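Local coordinates for protein Non-ribosomal peptide synthetase (Methanobrevibacter ruminantium, PDB 6VTJ) that joins a peptide carrier domain to a reductase domain in a non-ribosomal peptide synthetase, and probably releases the carrier-bound peptide by NAD(P)H-dependent reduction, at residues L52-E55 with L56-G60; I171-M174 with N175-D179; T183-V186 with G187-I191; G350-P354 with A355-E359. One frame throughout, in Å; residues are numbered along the deposited sequence.

Contacts 1 to 4 follow one another along the chain. Each is local, closes only a helical turn or a short turn, and none nests in or crosses another. Contact 1 lies at the end of helix 46-58 in the carrier domain. Contact 2 ends helix 166-177 of the reductase, and contact 3 is the turn that leads into strand 190-194. These two touch, with Met174 CE 3.7 Å from Ile190 CD1, and so hold the helix against the start of the next strand. Contact 4 joins strand 351-352 to helix 354-358. Its centre is about 23 Å from that of contact 1 and about 47 Å from that of contact 3.

Contact 1: residues L52-E55 with L56-G60; sequences LIIE and LLKQG
Glu55 and Lys58 run out from the last turn of a helix next to each other. Their charged ends form a loose salt bridge, with Glu55 OE2 3.6 Å from Lys58 NZ. Glu55 bends at its second torsion (chi2 -54°), and Lys58 bends further out, at its third. Neither chain is stretched straight from the helix, and the two ends meet above its surface.

The backbone polar groups are satisfied in helical order. Leu56 N donates to Leu52 O at 2.9 Å and Leu57 N to Ile53 O at 2.9 Å. Lys58 N follows, donating to Ile54 O at 2.9 Å. The last of the series is longer, Gln59 N to Glu55 O at 3.2 Å. At Gln59 the chain leaves helical angles. Gly60 has positive phi and is the C-prime residue of a Schellman motif. Its N donates to Leu57 O at 2.9 Å, while the N of the next residue bonds to Leu56 O. Two carbonyls at the helix end thus receive donors from the chain as it turns away.

The apolar pairs sit on other sides of the helix. Leu52 CG meets Leu56 CD1 at 4.0 Å, and Ile53 CG2 meets Leu57 CD1 at 4.0 Å.

All this closes helix 46-58 of the carrier domain, whose phosphopantetheine-binding Ser46 lies at the other end. Leu52 and Leu56 pack on Ile23 of helix 15-28, Leu52 and Ile53 on Ile68 of helix 65-70. Ile53, Ile54 and Leu57 touch Ile434 of helix 431-435. That helix comes much later in the chain, so this is probably carrier-reductase packing.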
loop_
_atom_site.group_PDB
_atom_site.type_symbol
_atom_site.label_atom_id
_atom_site.label_comp_id
_atom_site.label_asym_id
_atom_site.label_seq_id
_atom_site.Cartn_x
_atom_site.Cartn_y
_atom_site.Cartn_z
ATOM N N LEU A 52 19.123 -12.982 -4.109
ATOM C CA LEU A 52 19.095 -14.352 -3.614
ATOM C C LEU A 52 18.136 -15.206 -4.435
ATOM O O LEU A 52 18.485 -16.311 -4.878
ATOM C CB LEU A 52 18.705 -14.370 -2.135
ATOM C CG LEU A 52 18.466 -15.774 -1.588
ATOM C CD1 LEU A 52 19.735 -16.574 -1.701
ATOM C CD2 LEU A 52 18.030 -15.713 -0.154
ATOM N N ILE A 53 16.918 -14.698 -4.657
ATOM C CA ILE A 53 15.916 -15.467 -5.398
ATOM C C ILE A 53 16.382 -15.700 -6.828
ATOM O O ILE A 53 16.233 -16.800 -7.373
ATOM C CB ILE A 53 14.543 -14.761 -5.366
ATOM C CG1 ILE A 53 13.922 -14.793 -3.964
ATOM C CG2 ILE A 53 13.589 -15.398 -6.375
ATOM C CD1 ILE A 53 13.490 -16.179 -3.508
ATOM N N ILE A 54 16.935 -14.670 -7.464
ATOM C CA ILE A 54 17.417 -14.833 -8.832
ATOM C C ILE A 54 18.503 -15.900 -8.888
ATOM O O ILE A 54 18.510 -16.750 -9.783
ATOM C CB ILE A 54 17.908 -13.485 -9.389
ATOM C CG1 ILE A 54 16.734 -12.515 -9.523
ATOM C CG2 ILE A 54 18.619 -13.674 -10.741
ATOM C CD1 ILE A 54 17.154 -11.073 -9.677
ATOM N N GLU A 55 19.414 -15.901 -7.910
ATOM C CA GLU A 55 20.485 -16.893 -7.909
ATOM C C GLU A 55 19.940 -18.303 -7.719
ATOM O O GLU A 55 20.386 -19.236 -8.395
ATOM C CB GLU A 55 21.509 -16.569 -6.824
ATOM C CG GLU A 55 22.540 -15.563 -7.254
ATOM C CD GLU A 55 23.259 -15.961 -8.544
ATOM O OE1 GLU A 55 23.545 -17.166 -8.726
ATOM O OE2 GLU A 55 23.527 -15.062 -9.376
ATOM N N LEU A 56 18.972 -18.481 -6.811
ATOM C CA LEU A 56 18.360 -19.802 -6.650
ATOM C C LEU A 56 17.615 -20.245 -7.907
ATOM O O LEU A 56 17.568 -21.446 -8.206
ATOM C CB LEU A 56 17.408 -19.815 -5.456
ATOM C CG LEU A 56 18.046 -19.669 -4.079
ATOM C CD1 LEU A 56 17.030 -19.192 -3.054
ATOM C CD2 LEU A 56 18.701 -20.989 -3.654
ATOM N N LEU A 57 17.004 -19.301 -8.640
ATOM C CA LEU A 57 16.329 -19.651 -9.888
ATOM C C LEU A 57 17.338 -20.020 -10.967
ATOM O O LEU A 57 17.073 -20.895 -11.802
ATOM C CB LEU A 57 15.448 -18.493 -10.367
ATOM C CG LEU A 57 14.216 -18.021 -9.568
ATOM C CD1 LEU A 57 13.650 -16.734 -10.181
ATOM C CD2 LEU A 57 13.132 -19.105 -9.473
ATOM N N LYS A 58 18.496 -19.356 -10.967
ATOM C CA LYS A 58 19.540 -19.673 -11.934
ATOM C C LYS A 58 20.069 -21.084 -11.740
ATOM O O LYS A 58 20.452 -21.739 -12.715
ATOM C CB LYS A 58 20.680 -18.662 -11.830
ATOM C CG LYS A 58 20.464 -17.438 -12.676
ATOM C CD LYS A 58 21.554 -16.393 -12.479
ATOM C CE LYS A 58 22.866 -16.816 -13.099
ATOM N NZ LYS A 58 23.942 -15.814 -12.836
ATOM N N GLN A 59 20.098 -21.565 -10.497
ATOM C CA GLN A 59 20.462 -22.937 -10.175
ATOM C C GLN A 59 19.320 -23.912 -10.392
ATOM O O GLN A 59 19.444 -25.080 -10.006
ATOM C CB GLN A 59 20.933 -23.037 -8.723
ATOM C CG GLN A 59 22.044 -22.080 -8.383
ATOM C CD GLN A 59 23.340 -22.477 -9.033
ATOM O OE1 GLN A 59 23.610 -23.660 -9.205
ATOM N NE2 GLN A 59 24.157 -21.495 -9.389
ATOM N N GLY A 60 18.209 -23.459 -10.965
ATOM C CA GLY A 60 17.112 -24.351 -11.272
ATOM C C GLY A 60 16.235 -24.737 -10.108
ATOM O O GLY A 60 15.602 -25.795 -10.159
#

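Contact 2: residues I171-M174 with N175-D179; sequences IDVM and NDYFD
Val173 and Tyr177 run side by side, one helical turn apart. The valine turns CG1 away from its own backbone N (chi1 178°), which sets this methyl at the edge of the tyrosine ring and in its plane. CG1 of Val173 lies 3.8 Å from Tyr177 CD2.

Met174 and Phe178 meet differently. Here the face of the phenyl ring lies under the methionine backbone, with Met174 CA 4.3 Å from the ring plane and offset toward the rim. The methionine's first torsion (chi1 -78°) sets CG opposite its carbonyl carbon, and there CG of Met174 is 4.2 Å from Phe178 CE2. Phe178 N also donates to Met174 O at 3.0 Å, although Phe178 has already left helical angles.

Ile171 and Asn175 lie alongside each other, CG2 of Ile171 3.8 Å from Asn175 ND2. The carboxylates of Asp172 and Asp176 come within 4.3 Å, OD2 to OD2, and would probably repel each other.

This is the end of helix 166-177, in the beta-alpha-beta unit between strands 154-158 and 190-194. Val173, Met174, Tyr177 and Phe178 pack on Ile140 of helix 137-149. The Tyr177 ring meets His141 there, and its OH bonds to Lys332 N.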
loop_
_atom_site.group_PDB
_atom_site.type_symbol
_atom_site.label_atom_id
_atom_site.label_comp_id
_atom_site.label_asym_id
_atom_site.label_seq_id
_atom_site.Cartn_x
_atom_site.Cartn_y
_atom_site.Cartn_z
ATOM N N ILE A 171 8.077 21.710 6.422
ATOM C CA ILE A 171 8.265 22.776 5.438
ATOM C C ILE A 171 9.112 22.288 4.266
ATOM O O ILE A 171 8.839 22.608 3.096
ATOM C CB ILE A 171 8.892 24.010 6.106
ATOM C CG1 ILE A 171 7.842 24.727 6.951
ATOM C CG2 ILE A 171 9.452 24.940 5.050
ATOM C CD1 ILE A 171 8.364 25.931 7.696
ATOM N N ASP A 172 10.134 21.486 4.557
ATOM C CA ASP A 172 11.004 20.993 3.495
ATOM C C ASP A 172 10.264 20.041 2.568
ATOM O O ASP A 172 10.434 20.102 1.346
ATOM C CB ASP A 172 12.226 20.294 4.089
ATOM C CG ASP A 172 13.188 19.840 3.021
ATOM O OD1 ASP A 172 13.642 20.698 2.234
ATOM O OD2 ASP A 172 13.453 18.626 2.927
ATOM N N VAL A 173 9.448 19.149 3.129
ATOM C CA VAL A 173 8.661 18.241 2.294
ATOM C C VAL A 173 7.656 19.022 1.450
ATOM O O VAL A 173 7.460 18.737 0.254
ATOM C CB VAL A 173 7.963 17.193 3.179
ATOM C CG1 VAL A 173 7.082 16.267 2.329
ATOM C CG2 VAL A 173 8.988 16.428 3.992
ATOM N N MET A 174 7.007 20.023 2.058
ATOM C CA MET A 174 6.051 20.850 1.329
ATOM C C MET A 174 6.704 21.495 0.116
ATOM O O MET A 174 6.145 21.482 -0.988
ATOM C CB MET A 174 5.469 21.924 2.249
ATOM C CG MET A 174 4.387 21.432 3.194
ATOM S SD MET A 174 4.029 22.696 4.428
ATOM C CE MET A 174 3.151 23.848 3.359
ATOM N N ASN A 175 7.901 22.065 0.307
ATOM C CA ASN A 175 8.598 22.676 -0.825
ATOM C C ASN A 175 9.095 21.629 -1.817
ATOM O O ASN A 175 9.186 21.907 -3.017
ATOM C CB ASN A 175 9.760 23.527 -0.323
ATOM C CG ASN A 175 9.295 24.820 0.311
ATOM O OD1 ASN A 175 8.303 25.423 -0.116
ATOM N ND2 ASN A 175 10.012 25.257 1.335
ATOM N N ASP A 176 9.431 20.433 -1.335
ATOM C CA ASP A 176 9.781 19.329 -2.225
ATOM C C ASP A 176 8.670 19.025 -3.223
ATOM O O ASP A 176 8.941 18.755 -4.402
ATOM C CB ASP A 176 10.080 18.083 -1.396
ATOM C CG ASP A 176 11.517 17.697 -1.445
ATOM O OD1 ASP A 176 12.234 18.292 -2.275
ATOM O OD2 ASP A 176 11.932 16.811 -0.655
ATOM N N TYR A 177 7.414 19.028 -2.765
ATOM C CA TYR A 177 6.307 18.551 -3.593
ATOM C C TYR A 177 5.521 19.650 -4.299
ATOM O O TYR A 177 4.820 19.358 -5.273
ATOM C CB TYR A 177 5.327 17.735 -2.738
ATOM C CG TYR A 177 5.734 16.290 -2.528
ATOM C CD1 TYR A 177 5.561 15.350 -3.535
ATOM C CD2 TYR A 177 6.282 15.863 -1.317
ATOM C CE1 TYR A 177 5.930 14.018 -3.351
ATOM C CE2 TYR A 177 6.647 14.539 -1.121
ATOM C CZ TYR A 177 6.465 13.620 -2.147
ATOM O OH TYR A 177 6.819 12.299 -1.977
ATOM N N PHE A 178 5.567 20.889 -3.826
ATOM C CA PHE A 178 4.647 21.904 -4.317
ATOM C C PHE A 178 5.378 22.981 -5.100
ATOM O O PHE A 178 6.490 23.392 -4.739
ATOM C CB PHE A 178 3.877 22.595 -3.192
ATOM C CG PHE A 178 3.133 21.674 -2.285
ATOM C CD1 PHE A 178 2.855 20.362 -2.653
ATOM C CD2 PHE A 178 2.683 22.142 -1.051
ATOM C CE1 PHE A 178 2.165 19.523 -1.814
ATOM C CE2 PHE A 178 1.980 21.306 -0.196
ATOM C CZ PHE A 178 1.732 19.982 -0.585
ATOM N N ASP A 179 4.706 23.447 -6.153
ATOM C CA ASP A 179 5.067 24.698 -6.809
ATOM C C ASP A 179 4.774 25.889 -5.908
ATOM O O ASP A 179 5.648 26.736 -5.686
ATOM C CB ASP A 179 4.305 24.834 -8.126
ATOM C CG ASP A 179 4.721 23.804 -9.155
ATOM O OD1 ASP A 179 5.934 23.484 -9.231
ATOM O OD2 ASP A 179 3.825 23.317 -9.885
#

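Contact 3: residues T183-V186 with G187-I191; sequences TDLV and GSRII
Ser188 turns OG between its backbone N and carbonyl carbon (chi1 53°), which swings the hydroxyl back over Leu185. OG donates to Leu185 O at 3.2 Å. Val186 points CG1 away from its own N, and its other methyl, CG2, is left to meet Ile190 CB at 4.1 Å.

Leu185 O is the hub of the turn. Ser188 N donates to it at 3.0 Å and Ile190 N at 3.1 Å, the latter nearly straight at 169°. Arg189 N adds a weak bond. The two Ser188 donors stand off one side of the carbonyl plane and Ile190 N off the other, none of them on a lone pair. Val186 and Gly187 have the backbone angles of a type II turn, and Gly187 takes the positive phi of its second corner. Gly187 N then bonds to Ile190 O at 2.9 Å, and Val186 is bridged to Ile190.

Leu185 also touches Ile190, CB to CD1 at 4.1 Å. Ile190 packs inward on Leu170 and Ile154. The Arg189 guanidinium bonds to the carbonyls of Gly152 and Ile147.

One carbonyl thus gathers several donors, so the tight turn before strand 190-194 is fixed largely by main-chain bonding, with a serine hydroxyl in support.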
loop_
_atom_site.group_PDB
_atom_site.type_symbol
_atom_site.label_atom_id
_atom_site.label_comp_id
_atom_site.label_asym_id
_atom_site.label_seq_id
_atom_site.Cartn_x
_atom_site.Cartn_y
_atom_site.Cartn_z
ATOM N N THR A 183 4.554 27.993 2.999
ATOM C CA THR A 183 5.284 28.123 4.264
ATOM C C THR A 183 4.615 29.115 5.195
ATOM O O THR A 183 4.575 28.911 6.416
ATOM C CB THR A 183 6.718 28.600 4.018
ATOM O OG1 THR A 183 7.405 27.679 3.176
ATOM C CG2 THR A 183 7.483 28.777 5.349
ATOM N N ASP A 184 4.139 30.230 4.641
ATOM C CA ASP A 184 3.528 31.272 5.449
ATOM C C ASP A 184 2.241 30.821 6.117
ATOM O O ASP A 184 1.756 31.513 7.013
ATOM C CB ASP A 184 3.279 32.516 4.593
ATOM C CG ASP A 184 2.535 32.209 3.309
ATOM O OD1 ASP A 184 2.798 31.151 2.682
ATOM O OD2 ASP A 184 1.684 33.043 2.924
ATOM N N LEU A 185 1.680 29.684 5.730
ATOM C CA LEU A 185 0.533 29.188 6.474
ATOM C C LEU A 185 0.944 28.377 7.690
ATOM O O LEU A 185 0.107 28.122 8.557
ATOM C CB LEU A 185 -0.376 28.359 5.563
ATOM C CG LEU A 185 -0.932 29.125 4.358
ATOM C CD1 LEU A 185 -2.019 28.319 3.669
ATOM C CD2 LEU A 185 -1.477 30.465 4.817
ATOM N N VAL A 186 2.207 27.963 7.771
ATOM C CA VAL A 186 2.685 27.228 8.941
ATOM C C VAL A 186 2.698 28.172 10.129
ATOM O O VAL A 186 3.366 29.214 10.104
ATOM C CB VAL A 186 4.075 26.627 8.688
ATOM C CG1 VAL A 186 4.633 26.018 9.953
ATOM C CG2 VAL A 186 3.986 25.577 7.572
ATOM N N GLY A 187 1.953 27.817 11.168
ATOM C CA GLY A 187 1.714 28.687 12.295
ATOM C C GLY A 187 0.312 29.256 12.344
ATOM O O GLY A 187 -0.123 29.687 13.412
ATOM N N SER A 188 -0.405 29.287 11.224
ATOM C CA SER A 188 -1.803 29.715 11.232
ATOM C C SER A 188 -2.711 28.568 10.815
ATOM O O SER A 188 -3.393 28.007 11.674
ATOM C CB SER A 188 -2.015 30.965 10.366
ATOM O OG SER A 188 -1.516 30.811 9.053
ATOM N N ARG A 189 -2.729 28.169 9.537
ATOM C CA ARG A 189 -3.569 27.038 9.138
ATOM C C ARG A 189 -2.894 25.693 9.384
ATOM O O ARG A 189 -3.589 24.705 9.641
ATOM C CB ARG A 189 -3.958 27.115 7.655
ATOM C CG ARG A 189 -4.480 28.452 7.126
ATOM C CD ARG A 189 -5.991 28.493 6.783
ATOM N NE ARG A 189 -6.639 27.221 6.426
ATOM C CZ ARG A 189 -6.823 26.756 5.184
ATOM N NH1 ARG A 189 -6.394 27.422 4.116
ATOM N NH2 ARG A 189 -7.449 25.597 5.008
ATOM N N ILE A 190 -1.560 25.625 9.320
ATOM C CA ILE A 190 -0.824 24.367 9.427
ATOM C C ILE A 190 -0.098 24.326 10.765
ATOM O O ILE A 190 0.775 25.161 11.031
ATOM C CB ILE A 190 0.167 24.192 8.269
ATOM C CG1 ILE A 190 -0.556 24.330 6.925
ATOM C CG2 ILE A 190 0.879 22.854 8.378
ATOM C CD1 ILE A 190 0.394 24.344 5.723
ATOM N N ILE A 191 -0.416 23.327 11.583
ATOM C CA ILE A 191 0.197 23.179 12.903
ATOM C C ILE A 191 1.061 21.921 12.945
ATOM O O ILE A 191 0.531 20.808 13.026
ATOM C CB ILE A 191 -0.866 23.147 14.012
ATOM C CG1 ILE A 191 -2.036 24.057 13.653
ATOM C CG2 ILE A 191 -0.261 23.586 15.337
ATOM C CD1 ILE A 191 -1.643 25.520 13.589
#

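Contact 4: residues G350-P354 with A355-E359; sequences GAMNP and AMASE
Asn353 and Met356 meet at the start of a short helix, their side chains nearly perpendicular. Three kinds of interaction hold the junction.

The first is capping. Asn353 is the N-cap residue, and its OD1 accepts from Met356 N at 3.0 Å in a straight bond of 168°. Its chi1 of 76° folds the amide back over the first turn. The geometry fits a capping box, but the return bond, from Asn353 N to the Met356 sulfur, is weak, and the position of that sulfur is less certain.

The second kind is main-chain bonding. Ala357 N donates to Asn353 O at 3.0 Å, and Ser358 N to Pro354 O at the same length, 3.0 Å. Pro354 is the first helical residue, where a backbone N-H would have no carbonyl of an earlier turn to bond to, so its lack of a hydrogen costs nothing.

The third kind is apolar packing on Met352. Its chain is extended beyond CG and reaches along the helix. Met352 SD comes 3.6 Å from Ala357 CA, and Met352 CE lies 3.8 Å from Ala357 CB. Met356 bends at chi3 (54°) and brings its own methyl back, with Met356 CE 3.8 Å from Met352 CB.

Strand 351-352 pairs in parallel with strand 411-412, and Met352 bonds through its backbone to Glu411 and Val413. Asn353 alone separates the strand from helix 354-358. Around the junction, Met352 and Met356 touch Ile346 of helix 338-349. Asn353 and Met356 pack on Phe418 of helix 415-423, and Ser358 OG bonds to Arg397 of helix 396-403.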
loop_
_atom_site.group_PDB
_atom_site.type_symbol
_atom_site.label_atom_id
_atom_site.label_comp_id
_atom_site.label_asym_id
_atom_site.label_seq_id
_atom_site.Cartn_x
_atom_site.Cartn_y
_atom_site.Cartn_z
ATOM N N GLY A 350 11.779 -5.821 -22.781
ATOM C CA GLY A 350 11.129 -5.471 -24.037
ATOM C C GLY A 350 9.967 -6.367 -24.418
ATOM O O GLY A 350 9.638 -6.462 -25.600
ATOM N N ALA A 351 9.323 -7.022 -23.452
ATOM C CA ALA A 351 8.241 -7.939 -23.789
ATOM C C ALA A 351 7.343 -8.161 -22.583
ATOM O O ALA A 351 7.743 -7.954 -21.438
ATOM C CB ALA A 351 8.779 -9.283 -24.293
ATOM N N MET A 352 6.111 -8.569 -22.869
ATOM C CA MET A 352 5.164 -9.056 -21.874
ATOM C C MET A 352 4.335 -10.150 -22.524
ATOM O O MET A 352 4.080 -10.103 -23.731
ATOM C CB MET A 352 4.251 -7.938 -21.369
ATOM C CG MET A 352 3.640 -7.081 -22.492
ATOM S SD MET A 352 2.529 -5.817 -21.841
ATOM C CE MET A 352 2.014 -5.074 -23.397
ATOM N N ASN A 353 3.907 -11.134 -21.734
ATOM C CA ASN A 353 3.050 -12.181 -22.284
ATOM C C ASN A 353 1.599 -11.693 -22.287
ATOM O O ASN A 353 1.311 -10.581 -21.836
ATOM C CB ASN A 353 3.294 -13.495 -21.531
ATOM C CG ASN A 353 2.657 -13.551 -20.152
ATOM O OD1 ASN A 353 1.539 -13.093 -19.921
ATOM N ND2 ASN A 353 3.379 -14.161 -19.227
ATOM N N PRO A 354 0.657 -12.473 -22.842
ATOM C CA PRO A 354 -0.708 -11.942 -22.973
ATOM C C PRO A 354 -1.416 -11.733 -21.644
ATOM O O PRO A 354 -2.183 -10.771 -21.523
ATOM C CB PRO A 354 -1.422 -12.993 -23.840
ATOM C CG PRO A 354 -0.344 -13.657 -24.593
ATOM C CD PRO A 354 0.826 -13.702 -23.641
ATOM N N ALA A 355 -1.184 -12.588 -20.642
ATOM C CA ALA A 355 -1.812 -12.365 -19.338
ATOM C C ALA A 355 -1.347 -11.045 -18.732
ATOM O O ALA A 355 -2.153 -10.271 -18.191
ATOM C CB ALA A 355 -1.496 -13.521 -18.403
ATOM N N MET A 356 -0.050 -10.763 -18.847
ATOM C CA MET A 356 0.491 -9.495 -18.379
ATOM C C MET A 356 -0.123 -8.324 -19.137
ATOM O O MET A 356 -0.568 -7.342 -18.529
ATOM C CB MET A 356 2.012 -9.510 -18.523
ATOM C CG MET A 356 2.666 -10.720 -17.853
ATOM S SD MET A 356 4.390 -10.957 -18.298
ATOM C CE MET A 356 5.057 -9.347 -17.890
ATOM N N ALA A 357 -0.159 -8.415 -20.475
ATOM C CA ALA A 357 -0.712 -7.335 -21.289
ATOM C C ALA A 357 -2.152 -7.023 -20.895
ATOM O O ALA A 357 -2.550 -5.850 -20.857
ATOM C CB ALA A 357 -0.640 -7.699 -22.779
ATOM N N SER A 358 -2.943 -8.059 -20.582
ATOM C CA SER A 358 -4.369 -7.860 -20.332
ATOM C C SER A 358 -4.688 -7.407 -18.911
ATOM O O SER A 358 -5.820 -6.970 -18.657
ATOM C CB SER A 358 -5.133 -9.147 -20.641
ATOM O OG SER A 358 -5.446 -9.199 -22.026
ATOM N N GLU A 359 -3.735 -7.479 -17.990
ATOM C CA GLU A 359 -4.011 -7.112 -16.608
ATOM C C GLU A 359 -4.418 -5.650 -16.508
ATOM O O GLU A 359 -3.679 -4.758 -16.938
ATOM C CB GLU A 359 -2.791 -7.385 -15.736
ATOM C CG GLU A 359 -3.060 -7.167 -14.264
ATOM C CD GLU A 359 -1.957 -7.712 -13.393
ATOM O OE1 GLU A 359 -0.763 -7.446 -13.699
ATOM O OE2 GLU A 359 -2.291 -8.405 -12.401
#